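Local coordinates for protein probable zinc protease (Pseudomonas aeruginosa, PDB 4NNZ) that probably acts as a zinc-dependent metallopeptidase of the M16 (insulinase) family, as one subunit of a heterodimeric protease, at residues Phe83-Asp86 against Asp87-Ala90; Glu182-Ala186 against Pro187-Thr191. All coordinates share one frame; numbering follows the deposited sequence.

How the interactions relate
Both contacts are local bends that lead the chain into strands of the same six-stranded sheet, with centres about 13 Å apart. In interaction 1 a hairpin turns strand 80-84, outermost within this chain, into strand 89-96; it is partly buried and held by paired backbone bonds plus a threonine over a tyrosine ring. Interaction 2 is largely buried and carries the chain from helix 174-184 into the interior strand 190-196, using turns and an asparagine amide in place of strand pairing. The two touch where Thr89 CG2 packs on Tyr185 OH at 3.5 Å, the tyrosine hydroxyl being hydrogen-bonded to Tyr91, farther along strand 89-96.

Interaction 1: residues Phe83-Asp86 against Asp87-Ala90; sequences FTTD and DYTA
Backbone bonds pair Phe83 with Ala90 in both directions: Phe83 N gives to Ala90 O at 3.0 Å, and Ala90 N returns a bond to Phe83 O at 2.9 Å. Closer to the bend, Thr85 N reaches Tyr88 O at 2.8 Å, straight at 167°. The fourth bond uses a side chain, Tyr88 N giving to Thr85 OG1 at 3.2 Å.

Asp86 and Asp87, with angles near those of a type I turn, form the bend of this antiparallel beta hairpin between strands 80-84 and 89-96. Asp87 is anchored by Ser40, Tyr158 and the backbone N of Arg306. In M16 peptidases the corresponding edge strand commonly pairs with substrate, a role this one may share.

Thr85 and Tyr88 also make a CH-pi contact, with Thr85 CB over the ring face, 4.2 Å from the Tyr88 ring centroid. Thr85 OG1 sits over the ring centre, 3.2 Å above the plane, while CG2 meets Tyr88 CE1 at 3.5 Å. Tyr88 CG lies between its own N and carbonyl carbon (chi1 55°), which folds the ring back over the threonine; Trp34 also meets this ring.

Thr84 and Thr89, a non-hydrogen-bonded pair, run side by side with Thr84 OG1 3.5 Å from Thr89 CG2. Their hydroxyls bond to Glu54 and the Ile37 carbonyl respectively. Glu54 belongs to an HxxEH sequence, the M16 signature, consistent with a zinc site beside this hairpin.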
loop_
_atom_site.group_PDB
_atom_site.type_symbol
_atom_site.label_atom_id
_atom_site.label_comp_id
_atom_site.label_asym_id
_atom_site.label_seq_id
_atom_site.Cartn_x
_atom_site.Cartn_y
_atom_site.Cartn_z
ATOM N N PHE A 83 -7.871 -21.583 4.944
ATOM C CA PHE A 83 -7.698 -20.686 3.845
ATOM C C PHE A 83 -7.557 -19.282 4.351
ATOM O O PHE A 83 -8.186 -18.893 5.296
ATOM C CB PHE A 83 -8.894 -20.764 2.936
ATOM C CG PHE A 83 -8.681 -20.135 1.605
ATOM C CD1 PHE A 83 -7.454 -20.175 0.985
ATOM C CD2 PHE A 83 -9.714 -19.509 0.967
ATOM C CE1 PHE A 83 -7.260 -19.603 -0.246
ATOM C CE2 PHE A 83 -9.529 -18.932 -0.266
ATOM C CZ PHE A 83 -8.302 -18.972 -0.871
ATOM N N THR A 84 -6.716 -18.519 3.686
ATOM C CA THR A 84 -6.528 -17.136 4.011
ATOM C C THR A 84 -6.716 -16.319 2.770
ATOM O O THR A 84 -6.178 -16.610 1.771
ATOM C CB THR A 84 -5.145 -16.908 4.617
ATOM O OG1 THR A 84 -5.034 -17.653 5.817
ATOM C CG2 THR A 84 -4.937 -15.502 4.938
ATOM N N THR A 85 -7.489 -15.274 2.863
ATOM C CA THR A 85 -7.713 -14.393 1.755
ATOM C C THR A 85 -7.450 -13.004 2.230
ATOM O O THR A 85 -6.889 -12.817 3.252
ATOM C CB THR A 85 -9.140 -14.480 1.247
ATOM O OG1 THR A 85 -10.011 -13.854 2.161
ATOM C CG2 THR A 85 -9.558 -15.857 1.140
ATOM N N ASP A 86 -7.851 -12.031 1.455
ATOM C CA ASP A 86 -7.663 -10.662 1.830
ATOM C C ASP A 86 -8.435 -10.296 3.053
ATOM O O ASP A 86 -7.934 -9.671 3.938
ATOM C CB ASP A 86 -8.080 -9.773 0.683
ATOM C CG ASP A 86 -7.253 -9.998 -0.553
ATOM O OD1 ASP A 86 -6.296 -10.769 -0.500
ATOM O OD2 ASP A 86 -7.532 -9.415 -1.586
ATOM N N ASP A 87 -9.689 -10.682 3.081
ATOM C CA ASP A 87 -10.545 -10.350 4.177
ATOM C C ASP A 87 -10.772 -11.370 5.254
ATOM O O ASP A 87 -11.313 -11.031 6.260
ATOM C CB ASP A 87 -11.877 -9.858 3.657
ATOM C CG ASP A 87 -11.776 -8.515 3.032
ATOM O OD1 ASP A 87 -10.882 -7.779 3.409
ATOM O OD2 ASP A 87 -12.557 -8.190 2.160
ATOM N N TYR A 88 -10.371 -12.601 5.063
ATOM C CA TYR A 88 -10.641 -13.578 6.077
ATOM C C TYR A 88 -9.720 -14.768 6.115
ATOM O O TYR A 88 -8.986 -15.035 5.216
ATOM C CB TYR A 88 -12.085 -14.028 5.994
ATOM C CG TYR A 88 -12.447 -14.530 4.667
ATOM C CD1 TYR A 88 -12.141 -15.791 4.296
ATOM C CD2 TYR A 88 -13.048 -13.727 3.765
ATOM C CE1 TYR A 88 -12.454 -16.246 3.055
ATOM C CE2 TYR A 88 -13.379 -14.173 2.529
ATOM C CZ TYR A 88 -13.083 -15.436 2.187
ATOM O OH TYR A 88 -13.385 -15.879 0.962
ATOM N N THR A 89 -9.770 -15.463 7.228
ATOM C CA THR A 89 -9.131 -16.731 7.403
ATOM C C THR A 89 -10.112 -17.727 7.918
ATOM O O THR A 89 -10.699 -17.510 8.921
ATOM C CB THR A 89 -8.083 -16.604 8.452
ATOM O OG1 THR A 89 -7.275 -15.496 8.112
ATOM C CG2 THR A 89 -7.256 -17.836 8.529
ATOM N N ALA A 90 -10.277 -18.833 7.233
ATOM C CA ALA A 90 -11.262 -19.803 7.633
ATOM C C ALA A 90 -10.756 -21.208 7.827
ATOM O O ALA A 90 -10.060 -21.714 7.025
ATOM C CB ALA A 90 -12.406 -19.793 6.659
#

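Interaction 2: residues Glu182-Ala186 against Pro187-Thr191; sequences ESWYA and PNNAT
Asn189 N bonds back to Ala186 O at 2.7 Å, closing a turn of type I whose two corner residues are Pro187 and Asn188. One residue on, Ala190 N makes a longer bond to Pro187 O at 3.3 Å, which continues the curl to the start of the strand. On the other flank, Tyr185 is the first residue to leave helical geometry and the centre of an inverse gamma turn, where Ala186 N reaches Trp184 O in a weak bond of 3.0 Å.

This bend is the connection from helix 174-184 to strand 190-196, an interior strand of the mixed sheet that lies between strands 17-22 and 28-35. Thr191 shares a backbone bond with Trp34 of strand 28-35, and Asn189 one with Arg36 just beyond it.

Among the side chains, the Asn189 amide ties the far end of the bend to the helix terminus. With CG anti to the backbone N (chi1 -153°), ND2 reaches Trp184 O at 2.9 Å, meeting a carbonyl lone pair, and that oxygen lies near the plane of the Asn189 amide; the bond is nearly straight at 162°. Trp184 O therefore serves two donors, the amide and, weakly, Ala186 N. The same ND2 lies at the edge of the indole, 3.7 Å from Trp184 CE3, with amide and ring planes 40° apart, and makes a weak bond to Arg36 O. Trp180 and Tyr41 meet this indole edge-to-face. Ala186 CB lies 3.8 Å from Asn188 OD1, while Asn188 ND2 is bonded to the Arg217 carbonyl.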
loop_
_atom_site.group_PDB
_atom_site.type_symbol
_atom_site.label_atom_id
_atom_site.label_comp_id
_atom_site.label_asym_id
_atom_site.label_seq_id
_atom_site.Cartn_x
_atom_site.Cartn_y
_atom_site.Cartn_z
ATOM N N GLU A 182 -2.361 -12.802 18.901
ATOM C CA GLU A 182 -2.961 -12.188 20.048
ATOM C C GLU A 182 -3.954 -11.156 19.681
ATOM O O GLU A 182 -4.947 -11.012 20.335
ATOM C CB GLU A 182 -1.897 -11.472 20.851
ATOM C CG GLU A 182 -1.241 -12.317 21.898
ATOM C CD GLU A 182 0.063 -11.734 22.367
ATOM O OE1 GLU A 182 0.572 -10.810 21.736
ATOM O OE2 GLU A 182 0.579 -12.202 23.381
ATOM N N SER A 183 -3.611 -10.349 18.706
ATOM C CA SER A 183 -4.451 -9.267 18.309
ATOM C C SER A 183 -5.745 -9.656 17.683
ATOM O O SER A 183 -6.728 -9.045 17.927
ATOM C CB SER A 183 -3.694 -8.338 17.401
ATOM O OG SER A 183 -2.374 -8.265 17.823
ATOM N N TRP A 184 -5.719 -10.636 16.812
ATOM C CA TRP A 184 -6.833 -10.874 15.930
ATOM C C TRP A 184 -7.573 -12.166 16.074
ATOM O O TRP A 184 -8.689 -12.264 15.650
ATOM C CB TRP A 184 -6.376 -10.763 14.500
ATOM C CG TRP A 184 -5.849 -9.479 14.124
ATOM C CD1 TRP A 184 -4.586 -9.200 13.842
ATOM C CD2 TRP A 184 -6.577 -8.284 13.917
ATOM N NE1 TRP A 184 -4.455 -7.910 13.495
ATOM C CE2 TRP A 184 -5.680 -7.327 13.533
ATOM C CE3 TRP A 184 -7.905 -7.934 14.035
ATOM C CZ2 TRP A 184 -6.049 -6.063 13.262
ATOM C CZ3 TRP A 184 -8.260 -6.682 13.771
ATOM C CH2 TRP A 184 -7.350 -5.759 13.399
ATOM N N TYR A 185 -6.938 -13.173 16.620
ATOM C CA TYR A 185 -7.597 -14.436 16.771
ATOM C C TYR A 185 -8.354 -14.437 18.057
ATOM O O TYR A 185 -7.925 -14.978 19.031
ATOM C CB TYR A 185 -6.585 -15.553 16.738
ATOM C CG TYR A 185 -6.347 -16.098 15.377
ATOM C CD1 TYR A 185 -5.895 -15.297 14.358
ATOM C CD2 TYR A 185 -6.567 -17.407 15.107
ATOM C CE1 TYR A 185 -5.684 -15.795 13.102
ATOM C CE2 TYR A 185 -6.353 -17.907 13.858
ATOM C CZ TYR A 185 -5.917 -17.095 12.867
ATOM O OH TYR A 185 -5.718 -17.615 11.649
ATOM N N ALA A 186 -9.477 -13.782 18.057
ATOM C CA ALA A 186 -10.217 -13.634 19.251
ATOM C C ALA A 186 -11.669 -13.926 18.986
ATOM O O ALA A 186 -12.144 -13.745 17.896
ATOM C CB ALA A 186 -10.045 -12.249 19.786
ATOM N N PRO A 187 -12.402 -14.302 20.024
ATOM C CA PRO A 187 -13.776 -14.757 19.910
ATOM C C PRO A 187 -14.655 -13.706 19.339
ATOM O O PRO A 187 -15.541 -14.004 18.601
ATOM C CB PRO A 187 -14.158 -15.019 21.343
ATOM C CG PRO A 187 -12.876 -15.159 22.079
ATOM C CD PRO A 187 -11.747 -14.953 21.147
ATOM N N ASN A 188 -14.368 -12.469 19.648
ATOM C CA ASN A 188 -15.158 -11.390 19.153
ATOM C C ASN A 188 -14.715 -10.982 17.773
ATOM O O ASN A 188 -15.253 -10.078 17.198
ATOM C CB ASN A 188 -15.166 -10.226 20.115
ATOM C CG ASN A 188 -13.798 -9.862 20.614
ATOM O OD1 ASN A 188 -13.148 -10.636 21.270
ATOM N ND2 ASN A 188 -13.381 -8.662 20.329
ATOM N N ASN A 189 -13.723 -11.669 17.245
ATOM C CA ASN A 189 -13.345 -11.510 15.864
ATOM C C ASN A 189 -13.698 -12.689 15.009
ATOM O O ASN A 189 -13.227 -12.803 13.931
ATOM C CB ASN A 189 -11.870 -11.211 15.740
ATOM C CG ASN A 189 -11.548 -10.443 14.504
ATOM O OD1 ASN A 189 -12.332 -9.660 14.046
ATOM N ND2 ASN A 189 -10.406 -10.682 13.953
ATOM N N ALA A 190 -14.521 -13.573 15.506
ATOM C CA ALA A 190 -14.724 -14.837 14.858
ATOM C C ALA A 190 -16.158 -15.275 14.717
ATOM O O ALA A 190 -17.007 -14.858 15.443
ATOM C CB ALA A 190 -13.920 -15.896 15.562
ATOM N N THR A 191 -16.419 -16.106 13.734
ATOM C CA THR A 191 -17.731 -16.702 13.565
ATOM C C THR A 191 -17.663 -18.199 13.452
ATOM O O THR A 191 -16.910 -18.692 12.702
ATOM C CB THR A 191 -18.448 -16.197 12.330
ATOM O OG1 THR A 191 -18.490 -14.793 12.363
ATOM C CG2 THR A 191 -19.811 -16.629 12.363
#